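Local coordinates for ADP-ribosylating toxin CARDS (Mycoplasma pneumoniae, PDB 4TLV), which transfers ADP-ribose from NAD(+) to target proteins as a mono-ADP-ribosylating virulence toxin and causes vacuolation of mammalian cells, at residues N490-H495 against W511-M516; S355-V360 against F440-Q445; V152-V157 against V169-R174; G64-E69 against V220-S225. All coordinates share one frame; numbering follows the deposited sequence.

Interactions 3 and 4 sit in the ADP-ribosyltransferase part of the toxin, interaction 1 in the C-terminal D3 trefoil, and interaction 2 where D2 meets D3. Interactions 1 and 3 are partly buried antiparallel hairpins, the first rich in aromatic rings and the second pinned by a salt bridge. Interactions 2 and 4 are fully buried meetings of segments far apart in sequence, and both depend on a side chain bonding to the main chain. Strands 168-181 and 67-68 are neighbours in one sheet, so interactions 3 and 4 touch, their centres about 11 Å apart. Interactions 1 and 2 also touch, through Met-516 CE and Phe-441 CZ, 4.0 Å apart.

Interaction 1: residues N490-H495 against W511-M516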
loop_
_atom_site.group_PDB
_atom_site.type_symbol
_atom_site.label_atom_id
_atom_site.label_comp_id
_atom_site.label_asym_id
_atom_site.label_seq_id
_atom_site.Cartn_x
_atom_site.Cartn_y
_atom_site.Cartn_z
ATOM N N ASN A 490 6.649 17.675 -15.187
ATOM C CA ASN A 490 5.461 17.951 -15.981
ATOM C C ASN A 490 4.382 16.907 -15.716
ATOM O O ASN A 490 4.487 15.779 -16.183
ATOM C CB ASN A 490 5.824 17.979 -17.465
ATOM C CG ASN A 490 6.719 19.161 -17.824
ATOM O OD1 ASN A 490 6.247 20.290 -17.942
ATOM N ND2 ASN A 490 8.017 18.906 -17.979
ATOM N N VAL A 491 3.357 17.301 -14.961
ATOM C CA VAL A 491 2.276 16.396 -14.564
ATOM C C VAL A 491 0.929 16.997 -14.971
ATOM O O VAL A 491 0.675 18.179 -14.725
ATOM C CB VAL A 491 2.318 16.143 -13.038
ATOM C CG1 VAL A 491 1.127 15.281 -12.585
ATOM C CG2 VAL A 491 3.642 15.466 -12.644
ATOM N N PHE A 492 0.074 16.183 -15.600
ATOM C CA PHE A 492 -1.214 16.654 -16.118
ATOM C C PHE A 492 -2.379 15.878 -15.524
ATOM O O PHE A 492 -2.315 14.650 -15.433
ATOM C CB PHE A 492 -1.248 16.513 -17.644
ATOM C CG PHE A 492 -0.166 17.293 -18.340
ATOM C CD1 PHE A 492 1.122 16.785 -18.427
ATOM C CD2 PHE A 492 -0.433 18.534 -18.888
ATOM C CE1 PHE A 492 2.117 17.495 -19.069
ATOM C CE2 PHE A 492 0.566 19.257 -19.519
ATOM C CZ PHE A 492 1.840 18.740 -19.602
ATOM N N PHE A 493 -3.448 16.594 -15.177
ATOM C CA PHE A 493 -4.604 16.035 -14.465
ATOM C C PHE A 493 -5.866 15.961 -15.330
ATOM O O PHE A 493 -6.159 16.877 -16.115
ATOM C CB PHE A 493 -4.893 16.882 -13.230
ATOM C CG PHE A 493 -3.785 16.852 -12.207
ATOM C CD1 PHE A 493 -2.651 17.643 -12.360
ATOM C CD2 PHE A 493 -3.866 16.007 -11.113
ATOM C CE1 PHE A 493 -1.623 17.604 -11.414
ATOM C CE2 PHE A 493 -2.846 15.953 -10.169
ATOM C CZ PHE A 493 -1.724 16.758 -10.316
ATOM N N LEU A 494 -6.615 14.881 -15.163
ATOM C CA LEU A 494 -7.802 14.617 -15.971
ATOM C C LEU A 494 -8.914 15.538 -15.516
ATOM O O LEU A 494 -9.270 15.562 -14.333
ATOM C CB LEU A 494 -8.221 13.143 -15.831
ATOM C CG LEU A 494 -9.442 12.700 -16.656
ATOM C CD1 LEU A 494 -9.158 12.888 -18.145
ATOM C CD2 LEU A 494 -9.800 11.267 -16.360
ATOM N N HIS A 495 -9.448 16.328 -16.446
ATOM C CA HIS A 495 -10.418 17.360 -16.105
ATOM C C HIS A 495 -11.740 17.212 -16.873
ATOM O O HIS A 495 -11.750 17.115 -18.104
ATOM C CB HIS A 495 -9.820 18.754 -16.369
ATOM C CG HIS A 495 -10.728 19.885 -15.998
ATOM N ND1 HIS A 495 -11.172 20.811 -16.915
ATOM C CD2 HIS A 495 -11.280 20.237 -14.812
ATOM C CE1 HIS A 495 -11.953 21.691 -16.313
ATOM N NE2 HIS A 495 -12.037 21.365 -15.035
ATOM N N TRP A 511 -6.464 17.257 -20.318
ATOM C CA TRP A 511 -5.405 17.025 -19.337
ATOM C C TRP A 511 -4.669 18.322 -19.059
ATOM O O TRP A 511 -4.058 18.885 -19.966
ATOM C CB TRP A 511 -4.418 16.011 -19.890
ATOM C CG TRP A 511 -4.966 14.631 -20.098
ATOM C CD1 TRP A 511 -5.529 14.119 -21.238
ATOM C CD2 TRP A 511 -4.956 13.568 -19.142
ATOM N NE1 TRP A 511 -5.890 12.806 -21.038
ATOM C CE2 TRP A 511 -5.545 12.446 -19.761
ATOM C CE3 TRP A 511 -4.516 13.464 -17.820
ATOM C CZ2 TRP A 511 -5.684 11.225 -19.105
ATOM C CZ3 TRP A 511 -4.668 12.245 -17.164
ATOM C CH2 TRP A 511 -5.241 11.150 -17.808
ATOM N N LEU A 512 -4.718 18.795 -17.816
ATOM C CA LEU A 512 -4.214 20.128 -17.476
ATOM C C LEU A 512 -3.233 20.093 -16.320
ATOM O O LEU A 512 -3.440 19.364 -15.356
ATOM C CB LEU A 512 -5.371 21.025 -17.043
ATOM C CG LEU A 512 -6.541 21.178 -18.014
ATOM C CD1 LEU A 512 -7.691 21.883 -17.328
ATOM C CD2 LEU A 512 -6.104 21.931 -19.270
ATOM N N LYS A 513 -2.197 20.925 -16.374
ATOM C CA LYS A 513 -1.345 21.100 -15.194
ATOM C C LYS A 513 -2.180 21.692 -14.081
ATOM O O LYS A 513 -3.089 22.483 -14.328
ATOM C CB LYS A 513 -0.135 21.985 -15.502
ATOM C CG LYS A 513 0.823 21.347 -16.478
ATOM C CD LYS A 513 2.119 22.131 -16.570
ATOM C CE LYS A 513 3.087 21.458 -17.534
ATOM N NZ LYS A 513 4.393 22.159 -17.570
ATOM N N HIS A 514 -1.895 21.304 -12.842
ATOM C CA HIS A 514 -2.781 21.648 -11.752
ATOM C C HIS A 514 -2.061 21.370 -10.433
ATOM O O HIS A 514 -1.123 20.589 -10.412
ATOM C CB HIS A 514 -4.051 20.803 -11.875
ATOM C CG HIS A 514 -5.156 21.216 -10.951
ATOM N ND1 HIS A 514 -5.907 22.353 -11.150
ATOM C CD2 HIS A 514 -5.656 20.623 -9.840
ATOM C CE1 HIS A 514 -6.806 22.459 -10.187
ATOM N NE2 HIS A 514 -6.679 21.417 -9.384
ATOM N N ASP A 515 -2.485 22.029 -9.357
ATOM C CA ASP A 515 -1.918 21.815 -8.021
ATOM C C ASP A 515 -2.297 20.412 -7.469
ATOM O O ASP A 515 -3.465 20.114 -7.231
ATOM C CB ASP A 515 -2.408 22.919 -7.084
ATOM C CG ASP A 515 -1.805 22.833 -5.686
ATOM O OD1 ASP A 515 -1.119 21.834 -5.357
ATOM O OD2 ASP A 515 -2.040 23.779 -4.905
ATOM N N MET A 516 -1.299 19.561 -7.284
ATOM C CA MET A 516 -1.511 18.224 -6.712
ATOM C C MET A 516 -2.289 18.271 -5.391
ATOM O O MET A 516 -3.066 17.374 -5.098
ATOM C CB MET A 516 -0.171 17.504 -6.529
ATOM C CG MET A 516 -0.292 16.081 -5.956
ATOM S SD MET A 516 -0.994 14.903 -7.126
ATOM C CE MET A 516 0.404 14.666 -8.209
HETATM O O HOH W 1 0.793 19.939 -12.769
#
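Phe-493 lies along residues 512-516, meeting each in turn except Asp-515. Its CB lies 3.6 Å from Leu-512 O; one atom out, CG is about equally far from that oxygen and from His-514 CB. CD1 closes on His-514 CB at 3.5 Å, and CE1 approaches His-514 O. At the far end CZ and CE2 meet Met-516, whose CE is 3.7 Å from Phe-493 CZ and whose sulfur lies at the ring edge, a Met-aromatic contact; the bends at chi2 (71°) and chi3 (75°) of Met-516 fold its tip back there. The face of Phe-493 receives the edge of the His-514 ring, with the planes at 68°. This is a beta hairpin of the D3 beta-trefoil: Phe-493 and Leu-512 form an antiparallel hydrogen-bonded pair, with Phe-493 N 2.8 Å from Leu-512 O and Leu-512 N 2.9 Å from Phe-493 O. Next to it a water accepts from His-514 N and lies 2.6 Å from Val-491 O, to which it probably donates. Leu-494 CD1 lies over the six-membered ring of Trp-511. Lys-513 runs extended past the Phe-492 ring, its CG making an off-centre CH-pi contact, and NZ bonds Asn-490 OD1 at 2.7 Å in the carbonyl plane.

Interaction 2: residues S355-V360 against F440-Q445; sequences SAVNAV and FFVDVQ
Asn-358 lays its carboxamide against Val-442, with ND2 3.5 Å from Val-442 CG1, and reaches past it to the backbone of Asp-443. The amide uses both ends there. OD1 accepts from Asp-443 N at 2.9 Å, the donor tilted 19° from the carbonyl plane, while ND2 donates a hydrogen bond to Asp-443 O at 2.9 Å with that oxygen close to the amide plane. Asn-358 CG sits between its own backbone N and carbonyl carbon (chi1 57°), which turns the amide onto the strand. Asn-358 occupies the third position of a type I turn, Ala-356 to Ala-359, in the D2 beta-trefoil, and strand 441-443 opens D3, so the contact belongs to the seam between the two domains. Val-357, the second residue of the turn, adds a backbone bond: its N points almost straight down the carbonyl of Phe-441, 2.8 Å from the oxygen. Its CG2 rests 3.7 Å from Val-442 CG2. At the start of the loop a water accepts from Phe-441 N and donates to Ser-355 O, and the same Ser-355 oxygen lies at the edge of the Phe-441 ring, 3.5 Å from CD2. The opposite edge of this strand pairs with strand 473-476, while Asp-443 OD2 is held by Gly-471 N. Because the three direct bonds and the water bridge all end on main-chain atoms of 440-445, the D2 turn reads the backbone of the strand, with the valine methyls supplying the apolar part of this buried seam.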
loop_
_atom_site.group_PDB
_atom_site.type_symbol
_atom_site.label_atom_id
_atom_site.label_comp_id
_atom_site.label_asym_id
_atom_site.label_seq_id
_atom_site.Cartn_x
_atom_site.Cartn_y
_atom_site.Cartn_z
ATOM N N SER A 355 6.585 7.278 -6.954
ATOM C CA SER A 355 6.148 6.454 -5.814
ATOM C C SER A 355 4.709 6.002 -5.993
ATOM O O SER A 355 3.832 6.822 -6.222
ATOM C CB SER A 355 6.259 7.252 -4.498
ATOM O OG SER A 355 7.547 7.819 -4.338
ATOM N N ALA A 356 4.457 4.701 -5.865
ATOM C CA ALA A 356 3.127 4.147 -6.103
ATOM C C ALA A 356 2.866 3.096 -5.050
ATOM O O ALA A 356 3.714 2.238 -4.817
ATOM C CB ALA A 356 3.066 3.491 -7.477
ATOM N N VAL A 357 1.687 3.135 -4.441
ATOM C CA VAL A 357 1.422 2.252 -3.309
ATOM C C VAL A 357 1.239 0.803 -3.723
ATOM O O VAL A 357 1.347 -0.092 -2.891
ATOM C CB VAL A 357 0.213 2.713 -2.480
ATOM C CG1 VAL A 357 0.488 4.081 -1.864
ATOM C CG2 VAL A 357 -1.054 2.738 -3.335
ATOM N N ASN A 358 0.946 0.576 -5.004
ATOM C CA ASN A 358 0.681 -0.767 -5.488
ATOM C C ASN A 358 1.805 -1.357 -6.329
ATOM O O ASN A 358 1.640 -2.419 -6.898
ATOM C CB ASN A 358 -0.637 -0.818 -6.285
ATOM C CG ASN A 358 -0.651 0.161 -7.461
ATOM O OD1 ASN A 358 -0.070 1.247 -7.388
ATOM N ND2 ASN A 358 -1.319 -0.225 -8.553
ATOM N N ALA A 359 2.941 -0.680 -6.418
ATOM C CA ALA A 359 4.027 -1.173 -7.277
ATOM C C ALA A 359 4.922 -2.156 -6.522
ATOM O O ALA A 359 5.709 -1.752 -5.654
ATOM C CB ALA A 359 4.850 0.006 -7.809
ATOM N N VAL A 360 4.807 -3.442 -6.849
ATOM C CA VAL A 360 5.585 -4.472 -6.162
ATOM C C VAL A 360 7.084 -4.228 -6.346
ATOM O O VAL A 360 7.872 -4.483 -5.441
ATOM C CB VAL A 360 5.191 -5.893 -6.627
ATOM C CG1 VAL A 360 6.089 -6.957 -5.975
ATOM C CG2 VAL A 360 3.722 -6.177 -6.288
ATOM N N PHE A 440 0.232 9.095 -1.668
ATOM C CA PHE A 440 -0.661 7.948 -1.782
ATOM C C PHE A 440 -1.158 7.775 -3.216
ATOM O O PHE A 440 -2.360 7.771 -3.478
ATOM C CB PHE A 440 -1.818 8.142 -0.812
ATOM C CG PHE A 440 -1.366 8.377 0.601
ATOM C CD1 PHE A 440 -1.083 9.659 1.052
ATOM C CD2 PHE A 440 -1.198 7.318 1.469
ATOM C CE1 PHE A 440 -0.658 9.885 2.348
ATOM C CE2 PHE A 440 -0.764 7.538 2.776
ATOM C CZ PHE A 440 -0.485 8.814 3.208
ATOM N N PHE A 441 -0.216 7.640 -4.142
ATOM C CA PHE A 441 -0.541 7.480 -5.559
ATOM C C PHE A 441 -0.694 6.010 -5.923
ATOM O O PHE A 441 0.151 5.188 -5.555
ATOM C CB PHE A 441 0.574 8.060 -6.441
ATOM C CG PHE A 441 0.970 9.471 -6.093
ATOM C CD1 PHE A 441 0.042 10.373 -5.579
ATOM C CD2 PHE A 441 2.271 9.903 -6.324
ATOM C CE1 PHE A 441 0.419 11.685 -5.272
ATOM C CE2 PHE A 441 2.653 11.212 -6.035
ATOM C CZ PHE A 441 1.723 12.099 -5.509
ATOM N N VAL A 442 -1.767 5.680 -6.643
ATOM C CA VAL A 442 -1.952 4.328 -7.191
ATOM C C VAL A 442 -1.661 4.353 -8.682
ATOM O O VAL A 442 -2.139 5.244 -9.393
ATOM C CB VAL A 442 -3.409 3.806 -7.024
ATOM C CG1 VAL A 442 -3.526 2.372 -7.571
ATOM C CG2 VAL A 442 -3.835 3.859 -5.568
ATOM N N ASP A 443 -0.842 3.416 -9.149
ATOM C CA ASP A 443 -0.613 3.258 -10.591
ATOM C C ASP A 443 -1.837 2.572 -11.182
ATOM O O ASP A 443 -2.109 1.409 -10.872
ATOM C CB ASP A 443 0.653 2.429 -10.838
ATOM C CG ASP A 443 1.039 2.342 -12.329
ATOM O OD1 ASP A 443 0.212 2.663 -13.202
ATOM O OD2 ASP A 443 2.186 1.939 -12.619
ATOM N N VAL A 444 -2.620 3.305 -11.971
ATOM C CA VAL A 444 -3.860 2.746 -12.513
ATOM C C VAL A 444 -3.719 2.371 -13.991
ATOM O O VAL A 444 -4.535 1.619 -14.525
ATOM C CB VAL A 444 -5.081 3.673 -12.277
ATOM C CG1 VAL A 444 -5.429 3.738 -10.777
ATOM C CG2 VAL A 444 -4.823 5.085 -12.840
ATOM N N GLN A 445 -2.675 2.879 -14.647
ATOM C CA GLN A 445 -2.349 2.396 -15.979
ATOM C C GLN A 445 -3.584 2.375 -16.916
ATOM O O GLN A 445 -3.824 1.386 -17.613
ATOM C CB GLN A 445 -1.750 1.000 -15.844
ATOM C CG GLN A 445 -0.915 0.529 -17.014
ATOM C CD GLN A 445 -0.178 -0.780 -16.735
ATOM O OE1 GLN A 445 -0.576 -1.567 -15.871
ATOM N NE2 GLN A 445 0.903 -1.018 -17.479
HETATM O O HOH W 2 2.554 7.542 -3.762
#

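Interaction 3: residues V152-V157 against V169-R174; sequences VDAVPV and VVETTR
Asp-153 OD2 receives Arg-174 NH2 at 2.7 Å and also takes a weak hydrogen bond from Asn-176 ND2. The other oxygen, OD1, accepts from Arg-174 NE at 3.1 Å through its syn lone pair, so the arginine grips the carboxylate side-on, one nitrogen to each oxygen. The carboxylate and guanidinium planes are only 10° apart, and the paired bonds should restrain the rotation of both. This salt bridge crosses an antiparallel beta hairpin, strands 146-156 and 168-181, in the sheet of the mono-ADP-ribosyltransferase domain. Asp-153 and Arg-174 are themselves a hydrogen-bonded pair, as are Val-155 and Thr-172, where Thr-172 N reaches Val-155 O at 2.8 Å. The bend at chi3 (-50°) of Arg-174 turns its guanidinium back toward the aspartate, and CD passes Val-155 CG2 on the way. At the pair after Val-155 and Thr-172, Glu-171 brings its carboxylate beside Pro-156: OE1 is 3.3 Å from Pro-156 N, which has no hydrogen to give, so that approach is a packing contact. Past the proline the two chains stay joined, with Val-157 N bonded to Val-170 O at 2.9 Å. Strand 76-84 flanks the hairpin on the side of 146-156, while Thr-172 OG1 and Thr-173 OG1 each hydrogen-bond a glycerol, probably from the crystallisation liquor. Val-157 packs CG2 against Val-170 CG1 at 3.8 Å. A water 2.6 Å from Val-157 O donates to that oxygen and to Val-170 O.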
loop_
_atom_site.group_PDB
_atom_site.type_symbol
_atom_site.label_atom_id
_atom_site.label_comp_id
_atom_site.label_asym_id
_atom_site.label_seq_id
_atom_site.Cartn_x
_atom_site.Cartn_y
_atom_site.Cartn_z
ATOM N N VAL A 152 7.674 -14.638 16.495
ATOM C CA VAL A 152 8.240 -13.347 16.101
ATOM C C VAL A 152 8.573 -12.567 17.351
ATOM O O VAL A 152 7.951 -12.759 18.391
ATOM C CB VAL A 152 7.292 -12.518 15.216
ATOM C CG1 VAL A 152 6.903 -13.311 13.975
ATOM C CG2 VAL A 152 6.055 -12.111 15.993
ATOM N N ASP A 153 9.568 -11.698 17.254
ATOM C CA ASP A 153 9.905 -10.843 18.382
ATOM C C ASP A 153 10.260 -9.436 17.912
ATOM O O ASP A 153 10.549 -9.204 16.729
ATOM C CB ASP A 153 11.014 -11.465 19.251
ATOM C CG ASP A 153 12.319 -11.662 18.494
ATOM O OD1 ASP A 153 12.525 -10.992 17.469
ATOM O OD2 ASP A 153 13.159 -12.473 18.940
ATOM N N ALA A 154 10.187 -8.492 18.837
ATOM C CA ALA A 154 10.573 -7.127 18.545
ATOM C C ALA A 154 11.836 -6.867 19.347
ATOM O O ALA A 154 11.865 -7.151 20.542
ATOM C CB ALA A 154 9.476 -6.172 18.964
ATOM N N VAL A 155 12.863 -6.335 18.698
ATOM C CA VAL A 155 14.123 -6.021 19.366
ATOM C C VAL A 155 14.629 -4.626 18.990
ATOM O O VAL A 155 14.408 -4.151 17.872
ATOM C CB VAL A 155 15.194 -7.068 19.014
ATOM C CG1 VAL A 155 14.778 -8.431 19.533
ATOM C CG2 VAL A 155 15.399 -7.116 17.511
ATOM N N PRO A 156 15.324 -3.959 19.925
ATOM C CA PRO A 156 15.845 -2.624 19.607
ATOM C C PRO A 156 16.944 -2.678 18.542
ATOM O O PRO A 156 17.740 -3.616 18.513
ATOM C CB PRO A 156 16.438 -2.130 20.938
ATOM C CG PRO A 156 16.608 -3.359 21.795
ATOM C CD PRO A 156 15.628 -4.395 21.304
ATOM N N VAL A 157 16.999 -1.651 17.706
ATOM C CA VAL A 157 18.083 -1.474 16.746
ATOM C C VAL A 157 19.335 -0.901 17.439
ATOM O O VAL A 157 19.248 0.076 18.172
ATOM C CB VAL A 157 17.639 -0.536 15.611
ATOM C CG1 VAL A 157 18.788 -0.279 14.620
ATOM C CG2 VAL A 157 16.412 -1.140 14.880
ATOM N N VAL A 169 12.475 4.380 21.906
ATOM C CA VAL A 169 13.548 3.470 21.519
ATOM C C VAL A 169 13.209 2.743 20.223
ATOM O O VAL A 169 12.199 2.055 20.154
ATOM C CB VAL A 169 13.775 2.411 22.599
ATOM C CG1 VAL A 169 14.881 1.461 22.171
ATOM C CG2 VAL A 169 14.099 3.083 23.933
ATOM N N VAL A 170 14.055 2.912 19.208
ATOM C CA VAL A 170 13.820 2.339 17.889
ATOM C C VAL A 170 13.856 0.819 17.929
ATOM O O VAL A 170 14.855 0.222 18.331
ATOM C CB VAL A 170 14.876 2.839 16.871
ATOM C CG1 VAL A 170 14.643 2.216 15.499
ATOM C CG2 VAL A 170 14.868 4.372 16.773
ATOM N N GLU A 171 12.760 0.204 17.493
ATOM C CA GLU A 171 12.625 -1.236 17.474
ATOM C C GLU A 171 12.448 -1.741 16.052
ATOM O O GLU A 171 11.955 -1.020 15.180
ATOM C CB GLU A 171 11.384 -1.666 18.265
ATOM C CG GLU A 171 11.373 -1.221 19.701
ATOM C CD GLU A 171 12.180 -2.134 20.605
ATOM O OE1 GLU A 171 12.123 -3.370 20.429
ATOM O OE2 GLU A 171 12.858 -1.601 21.502
ATOM N N THR A 172 12.809 -2.996 15.839
ATOM C CA THR A 172 12.436 -3.680 14.612
ATOM C C THR A 172 11.876 -5.048 15.000
ATOM O O THR A 172 11.810 -5.382 16.186
ATOM C CB THR A 172 13.616 -3.748 13.605
ATOM O OG1 THR A 172 13.131 -4.193 12.333
ATOM C CG2 THR A 172 14.724 -4.676 14.089
ATOM N N THR A 173 11.431 -5.823 14.026
ATOM C CA THR A 173 10.851 -7.124 14.313
ATOM C C THR A 173 11.677 -8.188 13.632
ATOM O O THR A 173 12.416 -7.910 12.689
ATOM C CB THR A 173 9.396 -7.210 13.826
ATOM O OG1 THR A 173 9.354 -6.896 12.430
ATOM C CG2 THR A 173 8.530 -6.200 14.578
ATOM N N ARG A 174 11.567 -9.411 14.130
ATOM C CA ARG A 174 12.243 -10.538 13.511
ATOM C C ARG A 174 11.276 -11.706 13.388
ATOM O O ARG A 174 10.504 -11.987 14.309
ATOM C CB ARG A 174 13.461 -10.951 14.345
ATOM C CG ARG A 174 14.535 -9.876 14.439
ATOM C CD ARG A 174 15.762 -10.427 15.141
ATOM N NE ARG A 174 15.382 -11.086 16.383
ATOM C CZ ARG A 174 16.204 -11.831 17.114
ATOM N NH1 ARG A 174 17.461 -12.006 16.723
ATOM N NH2 ARG A 174 15.771 -12.398 18.234
HETATM O O HOH W 3 17.317 1.199 19.504
#

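Interaction 4: residues G64-E69 against V220-S225; sequences GSWLRE and VSEGTS
A type I' turn, Ser-221 to Thr-224, in the part of the toxin thought to form the NAD(+)-binding pocket packs against the chain entering strand 67-68 of the ADP-ribosyltransferase domain. Ser-221, at the first position of the turn, carries the one direct hydrogen bond. Its OG accepts from Trp-66 N at 2.8 Å along a nearly straight path, 171° at the hydrogen, and also hydrogen-bonds Glu-252 OE2. The same side chain lies over the indole: Ser-221 CB stands 3.8 Å from the centroid of the five-membered ring, 13° off its normal, a CH-pi contact. With OG anti to the carbonyl carbon (chi1 -50°), one short side chain serves the backbone N and the ring of Trp-66 together. Farther along the indole, Glu-222 crosses at about a right angle to reach the six-membered ring, its CD 3.2 Å from Trp-66 CZ2, while OE1 is held by Thr-433 OG1 of the D2 domain. Ser-65 OG, bonded to Phe-62 O, nestles 3.2 Å from Val-220 CB. The turn closes on itself where Thr-224 N bonds Ser-221 O. A serine hydroxyl hydrogen-bonded to both a main-chain N-H and Glu-252 probably has little freedom to rotate, so in this buried contact one residue joins the backbone and indole of Trp-66 to the turn, with Glu-222 adding a second contact to the indole.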
loop_
_atom_site.group_PDB
_atom_site.type_symbol
_atom_site.label_atom_id
_atom_site.label_comp_id
_atom_site.label_asym_id
_atom_site.label_seq_id
_atom_site.Cartn_x
_atom_site.Cartn_y
_atom_site.Cartn_z
ATOM N N GLY A 64 6.249 -3.654 15.680
ATOM C CA GLY A 64 7.485 -2.897 15.803
ATOM C C GLY A 64 7.358 -1.518 16.448
ATOM O O GLY A 64 8.253 -0.680 16.284
ATOM N N SER A 65 6.252 -1.255 17.155
ATOM C CA SER A 65 6.080 0.026 17.851
ATOM C C SER A 65 7.245 0.284 18.802
ATOM O O SER A 65 7.720 -0.642 19.459
ATOM C CB SER A 65 4.804 0.020 18.690
ATOM O OG SER A 65 3.654 -0.008 17.870
ATOM N N TRP A 66 7.668 1.539 18.903
ATOM C CA TRP A 66 8.856 1.878 19.671
ATOM C C TRP A 66 8.544 1.981 21.165
ATOM O O TRP A 66 7.429 2.306 21.554
ATOM C CB TRP A 66 9.449 3.195 19.178
ATOM C CG TRP A 66 9.932 3.179 17.750
ATOM C CD1 TRP A 66 9.875 2.138 16.849
ATOM C CD2 TRP A 66 10.553 4.267 17.072
ATOM N NE1 TRP A 66 10.437 2.532 15.654
ATOM C CE2 TRP A 66 10.852 3.829 15.765
ATOM C CE3 TRP A 66 10.881 5.579 17.445
ATOM C CZ2 TRP A 66 11.467 4.664 14.826
ATOM C CZ3 TRP A 66 11.491 6.401 16.514
ATOM C CH2 TRP A 66 11.775 5.936 15.217
ATOM N N LEU A 67 9.537 1.704 22.003
ATOM C CA LEU A 67 9.298 1.647 23.446
ATOM C C LEU A 67 9.636 2.959 24.123
ATOM O O LEU A 67 10.455 3.714 23.628
ATOM C CB LEU A 67 10.146 0.548 24.099
ATOM C CG LEU A 67 10.061 -0.867 23.539
ATOM C CD1 LEU A 67 10.797 -1.815 24.472
ATOM C CD2 LEU A 67 8.626 -1.305 23.380
ATOM N N ARG A 68 9.027 3.202 25.278
ATOM C CA ARG A 68 9.480 4.265 26.173
ATOM C C ARG A 68 10.845 3.890 26.750
ATOM O O ARG A 68 11.237 2.724 26.720
ATOM C CB ARG A 68 8.488 4.464 27.318
ATOM C CG ARG A 68 7.122 4.950 26.883
ATOM C CD ARG A 68 6.189 5.091 28.083
ATOM N NE ARG A 68 4.899 5.663 27.705
ATOM C CZ ARG A 68 4.668 6.967 27.555
ATOM N NH1 ARG A 68 5.648 7.841 27.754
ATOM N NH2 ARG A 68 3.458 7.397 27.204
ATOM N N GLU A 69 11.546 4.883 27.287
ATOM C CA GLU A 69 12.872 4.701 27.883
ATOM C C GLU A 69 12.835 4.077 29.278
ATOM O O GLU A 69 13.043 4.769 30.273
ATOM C CB GLU A 69 13.599 6.052 27.956
ATOM C CG GLU A 69 13.808 6.705 26.609
ATOM C CD GLU A 69 14.658 7.964 26.676
ATOM O OE1 GLU A 69 14.390 8.849 27.522
ATOM O OE2 GLU A 69 15.598 8.070 25.862
ATOM N N VAL A 220 1.509 3.683 16.263
ATOM C CA VAL A 220 2.546 2.647 16.248
ATOM C C VAL A 220 3.917 3.154 15.787
ATOM O O VAL A 220 4.705 2.400 15.210
ATOM C CB VAL A 220 2.103 1.380 15.462
ATOM C CG1 VAL A 220 0.969 0.676 16.206
ATOM C CG2 VAL A 220 1.692 1.742 14.008
ATOM N N SER A 221 4.167 4.437 16.060
ATOM C CA SER A 221 5.459 5.106 15.881
ATOM C C SER A 221 5.648 5.703 14.497
ATOM O O SER A 221 5.043 5.256 13.524
ATOM C CB SER A 221 6.647 4.198 16.221
ATOM O OG SER A 221 6.479 3.581 17.485
ATOM N N GLU A 222 6.478 6.738 14.445
ATOM C CA GLU A 222 6.808 7.428 13.208
ATOM C C GLU A 222 5.576 7.899 12.445
ATOM O O GLU A 222 5.551 7.898 11.215
ATOM C CB GLU A 222 7.703 6.561 12.335
ATOM C CG GLU A 222 9.094 6.455 12.920
ATOM C CD GLU A 222 9.995 5.570 12.099
ATOM O OE1 GLU A 222 9.642 4.385 11.899
ATOM O OE2 GLU A 222 11.043 6.077 11.661
ATOM N N GLY A 223 4.570 8.323 13.197
ATOM C CA GLY A 223 3.385 8.926 12.602
ATOM C C GLY A 223 2.361 7.918 12.115
ATOM O O GLY A 223 1.307 8.298 11.591
ATOM N N THR A 224 2.666 6.641 12.283
ATOM C CA THR A 224 1.864 5.569 11.692
ATOM C C THR A 224 0.634 5.249 12.536
ATOM O O THR A 224 0.740 5.126 13.749
ATOM C CB THR A 224 2.730 4.296 11.507
ATOM O OG1 THR A 224 3.865 4.635 10.713
ATOM C CG2 THR A 224 1.955 3.178 10.822
ATOM N N SER A 225 -0.527 5.149 11.886
ATOM C CA SER A 225 -1.773 4.754 12.542
ATOM C C SER A 225 -2.032 3.271 12.312
ATOM O O SER A 225 -1.783 2.770 11.220
ATOM C CB SER A 225 -2.956 5.530 11.937
ATOM O OG SER A 225 -2.708 6.917 11.910
#